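Long-range contacts in 4-hydroxy-3-methylbut-2-enyl diphosphate reductase (Aquifex aeolicus, PDB 3DNF), which catalyses the last step of the non-mevalonate isoprenoid pathway, reducing (E)-4-hydroxy-3-methylbut-2-enyl diphosphate to isopentenyl and dimethylallyl diphosphate at an iron-sulfur cluster: residues B[32-37]-B[68-73]; B[212-217]-B[250-255]. All blocks are in the same frame, centred on the assembly; numbering follows the deposited sequence.

The two interactions lie in different four-stranded parallel sheets of the same chain, their centres 38 Å apart and their nearest atoms about 17 Å apart, so they are not in direct contact. Both segments of interaction 1 precede both of interaction 2 in the chain. Interaction 1 pairs strands 34-36 and 68-71, the inner two of their sheet. Interaction 2 joins strand 212-216, an inner strand of the sheet that also holds the N-terminal strand 3-6, to the loop ahead of strand 257-262. The two sheets thus belong to separate lobes of the trilobal enzyme. Interaction 1 runs on toward the cluster, which Ser-73 touches, whereas interaction 2 lies at a distance from the cluster and the substrate-binding residues.

Interaction 1 (B[32-37]-B[68-73]); sequences GKVYTL and TVIIRS
With chi1 at 180°, Val-34 places CG1 anti to its backbone N, where it receives Ile-70 CD1 at 3.6 Å. Both side chains lie on the sheet face that also carries Thr-36 and Thr-68, and helix 14-26 packs on this face through Ala-23 and Ser-26.

The backbones are parallel, their short axes 4.5 Å apart and inclined by 23°. Four hydrogen bonds link them, among them Leu-37 N to Ile-70 O at 2.9 Å with 165° at the hydrogen. Tyr-35 O accepts from Ile-70 N at 2.8 Å and also meets Val-69 CA in a CA-H...O contact. Thr-68 O, which accepts from Tyr-35 N, lies in the plane of the Tyr-35 ring at its edge. In the conformers given, Leu-37 CD2 meets Val-69 CB at 4.0 Å, while CD1 touches Ile-71 CG1, the leucine and isoleucine side chains lying side by side.

Beyond the last of these backbone bonds, a water gives a hydrogen to Leu-37 O and takes one from Arg-72 N, 2.9 Å away. In the conformer given, Leu-37 O lies over one face of the Arg-72 guanidinium, toward its rim, without a hydrogen bond; NH1 and NH2 hydrogen-bond Pro-39 O and His-74 NE2. His-74 probably binds the diphosphate substrate. Two inner strands of an open parallel alpha/beta sheet thus lead from their C-terminal ends into the active-site loops, as in other parallel alpha/beta folds.

Interaction 2 (B[212-217]-B[250-255]); sequences VMIIIG and EWFRGV
Val-212 and Ile-214, on an inner strand of an open parallel alpha/beta sheet, meet Trp-251, Phe-252 and Val-255 of the loop that leads into strand 257-262. That strand lies beside 212-216 in the sheet, where Gly-259 shares backbone hydrogen bonds with Val-212 and Ile-214.

Backbone geometry returns the loop to the sheet. A type II beta turn runs from Phe-252 to Val-255, with Gly-254 at a phi of 61°, a value that favours glycine.

A charge pairing lies within the loop, where Arg-253 NH2 and Glu-250 OE1 form a long salt bridge of 3.8 Å; the oxygen sits well out of the guanidinium plane, so the pairing is of charges only, with no N-H directed at it.

Across the two segments the contact is apolar, with no hydrogen bond and 202 Å² buried. The Phe-252 ring fits against both strand residues: CD2 is 4.0 Å from Val-212 CG1, and CZ is 3.9 Å from Ile-214 CD1, the isoleucine and the phenylalanine coming from opposite directions. Trp-251 touches the same isoleucine methyl through CE3, at 4.2 Å from Ile-214 CD1. Elsewhere its indole stacks on Tyr-239 of strand 238-241, while Phe-252 also meets Ile-278 and Ile-281 of helix 268-281. An alanine in place of Phe-252 is likely to leave Val-212 CG1 and Ile-214 CD1 without their shared aromatic partner and open a gap between strand, loop and helix. After the turn, Val-255 CG1 meets Val-212 CG1 at 3.8 Å, the two side chains crossing at about a right angle; a chi1 of 41° places Val-212 CG1 between the backbone N and carbonyl carbon of Val-212.

Interaction 1 (B[32-37]-B[68-73])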
ATOM      1  N   GLY B  32      13.489 -18.771 -43.578  1.00 30.61           N
ATOM      2  CA  GLY B  32      14.312 -17.584 -43.741  1.00 30.51           C
ATOM      3  C   GLY B  32      15.316 -17.488 -42.625  1.00 30.59           C
ATOM      4  O   GLY B  32      15.480 -18.453 -41.843  1.00 31.60           O
ATOM      5  N   LYS B  33      15.964 -16.329 -42.507  1.00 31.18           N
ATOM      6  CA  LYS B  33      16.980 -16.152 -41.470  1.00 31.46           C
ATOM      7  C   LYS B  33      16.300 -15.881 -40.110  1.00 31.33           C
ATOM      8  O   LYS B  33      15.317 -15.128 -40.065  1.00 30.47           O
ATOM      9  CB  LYS B  33      17.887 -15.002 -41.847  1.00 31.96           C
ATOM     10  CG  LYS B  33      19.003 -14.697 -40.860  1.00 33.59           C
ATOM     11  CD  LYS B  33      20.136 -13.972 -41.563  1.00 35.47           C
ATOM     12  CE  LYS B  33      21.173 -13.468 -40.563  1.00 38.82           C
ATOM     13  NZ  LYS B  33      22.417 -13.025 -41.236  1.00 41.44           N
ATOM     14  N   VAL B  34      16.831 -16.489 -39.046  1.00 29.70           N
ATOM     15  CA  VAL B  34      16.275 -16.325 -37.670  1.00 28.96           C
ATOM     16  C   VAL B  34      16.982 -15.237 -36.858  1.00 28.77           C
ATOM     17  O   VAL B  34      18.206 -15.294 -36.610  1.00 28.79           O
ATOM     18  CB  VAL B  34      16.285 -17.676 -36.867  1.00 29.73           C
ATOM     19  CG1 VAL B  34      15.698 -17.443 -35.446  1.00 29.68           C
ATOM     20  CG2 VAL B  34      15.506 -18.789 -37.648  1.00 32.94           C
ATOM     21  N   TYR B  35      16.167 -14.285 -36.380  1.00 28.38           N
ATOM     22  CA  TYR B  35      16.685 -13.175 -35.560  1.00 28.01           C
ATOM     23  C   TYR B  35      15.923 -13.151 -34.251  1.00 29.00           C
ATOM     24  O   TYR B  35      14.734 -13.461 -34.195  1.00 28.08           O
ATOM     25  CB  TYR B  35      16.401 -11.842 -36.215  1.00 27.38           C
ATOM     26  CG  TYR B  35      17.138 -11.575 -37.489  1.00 29.15           C
ATOM     27  CD1 TYR B  35      18.331 -10.901 -37.479  1.00 29.01           C
ATOM     28  CD2 TYR B  35      16.584 -11.962 -38.717  1.00 26.46           C
ATOM     29  CE1 TYR B  35      19.011 -10.606 -38.673  1.00 29.14           C
ATOM     30  CE2 TYR B  35      17.240 -11.694 -39.887  1.00 25.10           C
ATOM     31  CZ  TYR B  35      18.444 -11.019 -39.879  1.00 29.62           C
ATOM     32  OH  TYR B  35      19.113 -10.712 -41.039  1.00 31.81           O
ATOM     33  N   THR B  36      16.644 -12.722 -33.207  1.00 28.41           N
ATOM     34  CA  THR B  36      16.012 -12.247 -31.990  1.00 30.21           C
ATOM     35  C   THR B  36      15.968 -10.748 -32.171  1.00 29.88           C
ATOM     36  O   THR B  36      16.791 -10.136 -32.886  1.00 28.93           O
ATOM     37  CB  THR B  36      16.813 -12.666 -30.679  1.00 28.92           C
ATOM     38  OG1 THR B  36      18.155 -12.165 -30.713  1.00 33.67           O
ATOM     39  CG2 THR B  36      16.807 -14.207 -30.488  1.00 29.85           C
ATOM     40  N   LEU B  37      14.935 -10.151 -31.613  1.00 32.69           N
ATOM     41  CA  LEU B  37      14.807  -8.703 -31.705  0.50 33.15           C
ATOM     42  C   LEU B  37      15.680  -8.057 -30.635  1.00 33.40           C
ATOM     43  O   LEU B  37      15.236  -7.868 -29.486  1.00 34.34           O
ATOM     44  CB  LEU B  37      13.349  -8.308 -31.515  0.50 33.97           C
ATOM     45  CG  LEU B  37      12.380  -8.546 -32.656  0.50 35.01           C
ATOM     46  CD1 LEU B  37      10.963  -8.150 -32.178  0.50 35.69           C
ATOM     47  CD2 LEU B  37      12.808  -7.702 -33.867  0.50 35.71           C
ATOM     48  N   THR B  68      12.410 -14.837 -39.692  1.00 28.60           N
ATOM     49  CA  THR B  68      11.748 -15.090 -38.396  1.00 28.47           C
ATOM     50  C   THR B  68      12.295 -14.058 -37.417  1.00 28.29           C
ATOM     51  O   THR B  68      13.495 -13.781 -37.407  1.00 30.09           O
ATOM     52  CB  THR B  68      12.071 -16.502 -37.861  1.00 28.60           C
ATOM     53  OG1 THR B  68      11.439 -17.467 -38.699  1.00 30.14           O
ATOM     54  CG2 THR B  68      11.549 -16.688 -36.389  1.00 28.63           C
ATOM     55  N   VAL B  69      11.403 -13.412 -36.662  1.00 29.95           N
ATOM     56  CA  VAL B  69      11.886 -12.562 -35.567  0.60 27.87           C
ATOM     57  C   VAL B  69      11.270 -13.028 -34.254  1.00 29.30           C
ATOM     58  O   VAL B  69      10.090 -13.379 -34.173  1.00 29.59           O
ATOM     59  CB  VAL B  69      11.605 -11.043 -35.780  0.60 28.03           C
ATOM     60  CG1 VAL B  69      12.477 -10.473 -36.919  0.60 26.55           C
ATOM     61  CG2 VAL B  69      10.145 -10.869 -36.046  0.60 27.17           C
ATOM     62  N   ILE B  70      12.132 -13.095 -33.233  1.00 28.99           N
ATOM     63  CA  ILE B  70      11.749 -13.548 -31.880  1.00 30.08           C
ATOM     64  C   ILE B  70      11.651 -12.382 -30.901  1.00 30.62           C
ATOM     65  O   ILE B  70      12.649 -11.654 -30.630  1.00 30.84           O
ATOM     66  CB  ILE B  70      12.694 -14.653 -31.359  1.00 30.27           C
ATOM     67  CG1 ILE B  70      12.707 -15.840 -32.362  1.00 31.06           C
ATOM     68  CG2 ILE B  70      12.267 -15.128 -29.943  1.00 30.92           C
ATOM     69  CD1 ILE B  70      14.039 -16.539 -32.425  1.00 36.67           C
ATOM     70  N   ILE B  71      10.442 -12.178 -30.396  1.00 32.66           N
ATOM     71  CA  ILE B  71      10.207 -11.097 -29.383  1.00 33.17           C
ATOM     72  C   ILE B  71      10.855 -11.561 -28.068  1.00 31.90           C
ATOM     73  O   ILE B  71      10.609 -12.685 -27.653  1.00 32.58           O
ATOM     74  CB  ILE B  71       8.716 -10.858 -29.181  1.00 33.46           C
ATOM     75  CG1 ILE B  71       8.079 -10.390 -30.520  1.00 33.78           C
ATOM     76  CG2 ILE B  71       8.460  -9.836 -27.982  1.00 34.14           C
ATOM     77  CD1 ILE B  71       6.576 -10.134 -30.454  1.00 35.39           C
ATOM     78  N   ARG B  72      11.642 -10.686 -27.419  1.00 32.84           N
ATOM     79  CA  ARG B  72      12.341 -11.090 -26.218  0.70 33.56           C
ATOM     80  C   ARG B  72      11.388 -11.211 -25.034  1.00 33.50           C
ATOM     81  O   ARG B  72      10.220 -10.775 -25.104  1.00 34.06           O
ATOM     82  CB  ARG B  72      13.491 -10.128 -25.891  0.70 33.18           C
ATOM     83  CG  ARG B  72      14.557 -10.014 -27.020  0.70 36.51           C
ATOM     84  CD  ARG B  72      15.745  -9.225 -26.555  0.70 38.66           C
ATOM     85  NE  ARG B  72      15.432  -7.826 -26.235  0.70 43.03           N
ATOM     86  CZ  ARG B  72      16.341  -6.857 -26.178  0.70 42.90           C
ATOM     87  NH1 ARG B  72      17.603  -7.102 -26.473  0.70 40.01           N
ATOM     88  NH2 ARG B  72      15.975  -5.616 -25.869  0.70 47.93           N
ATOM     89  N   SER B  73      11.900 -11.820 -23.965  1.00 32.93           N
ATOM     90  CA  SER B  73      11.113 -12.132 -22.774  1.00 32.53           C
ATOM     91  C   SER B  73      10.423 -10.895 -22.167  1.00 33.55           C
ATOM     92  O   SER B  73       9.411 -11.049 -21.484  1.00 34.24           O
ATOM     93  CB  SER B  73      11.968 -12.834 -21.726  1.00 32.81           C
ATOM     94  OG  SER B  73      12.974 -11.925 -21.269  1.00 33.69           O
TER
HETATM   95  O   HOH W   1      11.660 -17.764 -41.490  1.00 23.10           O
HETATM   96  O   HOH W   2      12.220  -7.930 -28.231  1.00 27.15           O

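Interaction 2 (B[212-217]-B[250-255])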
ATOM      1  N   VAL B 212      33.088 -23.847   0.289  1.00 30.61           N
ATOM      2  CA  VAL B 212      33.304 -22.718  -0.613  1.00 30.35           C
ATOM      3  C   VAL B 212      32.055 -22.489  -1.433  1.00 30.05           C
ATOM      4  O   VAL B 212      31.400 -23.444  -1.855  1.00 29.98           O
ATOM      5  CB  VAL B 212      34.529 -22.933  -1.558  1.00 30.78           C
ATOM      6  CG1 VAL B 212      34.582 -24.367  -2.082  1.00 32.06           C
ATOM      7  CG2 VAL B 212      34.521 -21.944  -2.736  1.00 30.39           C
ATOM      8  N   MET B 213      31.735 -21.211  -1.619  1.00 29.55           N
ATOM      9  CA  MET B 213      30.656 -20.769  -2.489  1.00 29.76           C
ATOM     10  C   MET B 213      31.232 -20.112  -3.739  1.00 29.29           C
ATOM     11  O   MET B 213      32.069 -19.212  -3.647  1.00 28.56           O
ATOM     12  CB  MET B 213      29.748 -19.790  -1.734  1.00 29.84           C
ATOM     13  CG  MET B 213      28.634 -20.452  -0.935  1.00 30.46           C
ATOM     14  SD  MET B 213      27.522 -21.460  -1.971  1.00 32.68           S
ATOM     15  CE  MET B 213      26.628 -20.249  -2.951  1.00 31.40           C
ATOM     16  N   ILE B 214      30.785 -20.583  -4.904  1.00 29.71           N
ATOM     17  CA  ILE B 214      31.095 -19.961  -6.198  1.00 29.83           C
ATOM     18  C   ILE B 214      29.853 -19.289  -6.781  1.00 29.54           C
ATOM     19  O   ILE B 214      28.820 -19.935  -6.960  1.00 29.65           O
ATOM     20  CB  ILE B 214      31.649 -20.991  -7.233  1.00 29.75           C
ATOM     21  CG1 ILE B 214      32.849 -21.773  -6.670  1.00 29.39           C
ATOM     22  CG2 ILE B 214      31.979 -20.303  -8.577  1.00 29.79           C
ATOM     23  CD1 ILE B 214      34.055 -20.918  -6.206  1.00 28.12           C
ATOM     24  N   ILE B 215      29.966 -17.994  -7.066  1.00 29.46           N
ATOM     25  CA  ILE B 215      28.887 -17.210  -7.669  1.00 29.50           C
ATOM     26  C   ILE B 215      29.320 -16.783  -9.075  1.00 29.92           C
ATOM     27  O   ILE B 215      30.336 -16.092  -9.245  1.00 30.21           O
ATOM     28  CB  ILE B 215      28.504 -15.967  -6.790  1.00 29.69           C
ATOM     29  CG1 ILE B 215      28.027 -16.384  -5.375  1.00 29.02           C
ATOM     30  CG2 ILE B 215      27.509 -15.054  -7.513  1.00 29.49           C
ATOM     31  CD1 ILE B 215      26.822 -17.331  -5.320  1.00 30.95           C
ATOM     32  N   ILE B 216      28.567 -17.223 -10.081  1.00 30.27           N
ATOM     33  CA  ILE B 216      28.927 -16.968 -11.474  1.00 30.00           C
ATOM     34  C   ILE B 216      28.056 -15.842 -12.069  1.00 30.73           C
ATOM     35  O   ILE B 216      26.860 -15.742 -11.776  1.00 30.14           O
ATOM     36  CB  ILE B 216      28.821 -18.256 -12.341  1.00 30.31           C
ATOM     37  CG1 ILE B 216      29.584 -19.411 -11.705  1.00 30.07           C
ATOM     38  CG2 ILE B 216      29.358 -18.002 -13.762  1.00 29.49           C
ATOM     39  CD1 ILE B 216      29.078 -20.772 -12.152  1.00 31.08           C
ATOM     40  N   GLY B 217      28.672 -14.990 -12.891  1.00 31.20           N
ATOM     41  CA  GLY B 217      27.942 -13.942 -13.588  1.00 32.03           C
ATOM     42  C   GLY B 217      28.815 -12.788 -14.011  1.00 32.60           C
ATOM     43  O   GLY B 217      29.931 -12.618 -13.501  1.00 32.62           O
ATOM     44  N   GLU B 250      43.836 -22.887  -5.603  1.00 36.99           N
ATOM     45  CA  GLU B 250      44.085 -22.554  -4.200  1.00 36.93           C
ATOM     46  C   GLU B 250      42.822 -22.627  -3.341  1.00 36.83           C
ATOM     47  O   GLU B 250      42.866 -23.109  -2.202  1.00 36.47           O
ATOM     48  CB  GLU B 250      44.703 -21.155  -4.106  1.00 36.95           C
ATOM     49  CG  GLU B 250      45.186 -20.769  -2.711  1.00 37.05           C
ATOM     50  CD  GLU B 250      45.877 -19.418  -2.678  1.00 37.20           C
ATOM     51  OE1 GLU B 250      46.895 -19.291  -1.953  1.00 37.71           O
ATOM     52  OE2 GLU B 250      45.406 -18.488  -3.374  1.00 38.58           O
ATOM     53  N   TRP B 251      41.702 -22.154  -3.902  1.00 36.45           N
ATOM     54  CA  TRP B 251      40.431 -22.066  -3.178  1.00 36.58           C
ATOM     55  C   TRP B 251      39.858 -23.429  -2.774  1.00 36.56           C
ATOM     56  O   TRP B 251      39.054 -23.505  -1.811  1.00 36.59           O
ATOM     57  CB  TRP B 251      39.369 -21.321  -4.000  1.00 36.77           C
ATOM     58  CG  TRP B 251      39.737 -19.942  -4.515  1.00 37.03           C
ATOM     59  CD1 TRP B 251      40.718 -19.112  -4.047  1.00 37.34           C
ATOM     60  CD2 TRP B 251      39.077 -19.224  -5.575  1.00 37.75           C
ATOM     61  NE1 TRP B 251      40.728 -17.939  -4.767  1.00 37.12           N
ATOM     62  CE2 TRP B 251      39.733 -17.979  -5.708  1.00 37.71           C
ATOM     63  CE3 TRP B 251      38.003 -19.520  -6.435  1.00 37.65           C
ATOM     64  CZ2 TRP B 251      39.349 -17.026  -6.663  1.00 37.04           C
ATOM     65  CZ3 TRP B 251      37.623 -18.572  -7.384  1.00 37.27           C
ATOM     66  CH2 TRP B 251      38.295 -17.342  -7.489  1.00 37.35           C
ATOM     67  N   PHE B 252      40.266 -24.497  -3.506  1.00 36.72           N
ATOM     68  CA  PHE B 252      39.686 -25.825  -3.293  1.00 37.05           C
ATOM     69  C   PHE B 252      40.581 -26.807  -2.530  1.00 37.24           C
ATOM     70  O   PHE B 252      40.424 -28.031  -2.640  1.00 36.96           O
ATOM     71  CB  PHE B 252      39.232 -26.407  -4.626  1.00 37.19           C
ATOM     72  CG  PHE B 252      38.341 -25.483  -5.392  1.00 37.30           C
ATOM     73  CD1 PHE B 252      38.851 -24.708  -6.428  1.00 37.58           C
ATOM     74  CD2 PHE B 252      36.999 -25.352  -5.047  1.00 37.92           C
ATOM     75  CE1 PHE B 252      38.028 -23.835  -7.128  1.00 37.73           C
ATOM     76  CE2 PHE B 252      36.170 -24.486  -5.739  1.00 37.89           C
ATOM     77  CZ  PHE B 252      36.685 -23.723  -6.781  1.00 37.84           C
ATOM     78  N   ARG B 253      41.505 -26.264  -1.742  1.00 37.85           N
ATOM     79  CA  ARG B 253      42.323 -27.109  -0.883  1.00 38.30           C
ATOM     80  C   ARG B 253      41.499 -27.541   0.335  1.00 38.46           C
ATOM     81  O   ARG B 253      40.841 -26.634   1.034  1.00 38.64           O
ATOM     82  CB  ARG B 253      43.589 -26.371  -0.439  1.00 38.66           C
ATOM     83  CG  ARG B 253      44.503 -25.936  -1.578  1.00 39.30           C
ATOM     84  CD  ARG B 253      45.693 -25.160  -1.044  1.00 40.30           C
ATOM     85  NE  ARG B 253      46.326 -24.355  -2.088  1.00 41.52           N
ATOM     86  CZ  ARG B 253      47.315 -23.487  -1.879  1.00 42.50           C
ATOM     87  NH1 ARG B 253      47.801 -23.293  -0.658  1.00 42.20           N
ATOM     88  NH2 ARG B 253      47.822 -22.805  -2.897  1.00 43.20           N
ATOM     89  N   GLY B 254      41.521 -28.925   0.568  1.00 38.67           N
ATOM     90  CA  GLY B 254      40.902 -29.516   1.766  1.00 38.80           C
ATOM     91  C   GLY B 254      39.403 -29.272   1.892  1.00 38.78           C
ATOM     92  O   GLY B 254      38.873 -29.173   3.000  1.00 38.82           O
ATOM     93  N   VAL B 255      38.725 -29.177   0.752  1.00 39.00           N
ATOM     94  CA  VAL B 255      37.282 -28.917   0.703  1.00 39.00           C
ATOM     95  C   VAL B 255      36.501 -30.234   0.591  1.00 38.89           C
ATOM     96  O   VAL B 255      36.976 -31.193  -0.022  1.00 38.92           O
ATOM     97  CB  VAL B 255      36.929 -27.972  -0.479  1.00 38.95           C
ATOM     98  CG1 VAL B 255      35.428 -27.753  -0.592  1.00 39.34           C
ATOM     99  CG2 VAL B 255      37.639 -26.636  -0.321  1.00 39.21           C
TER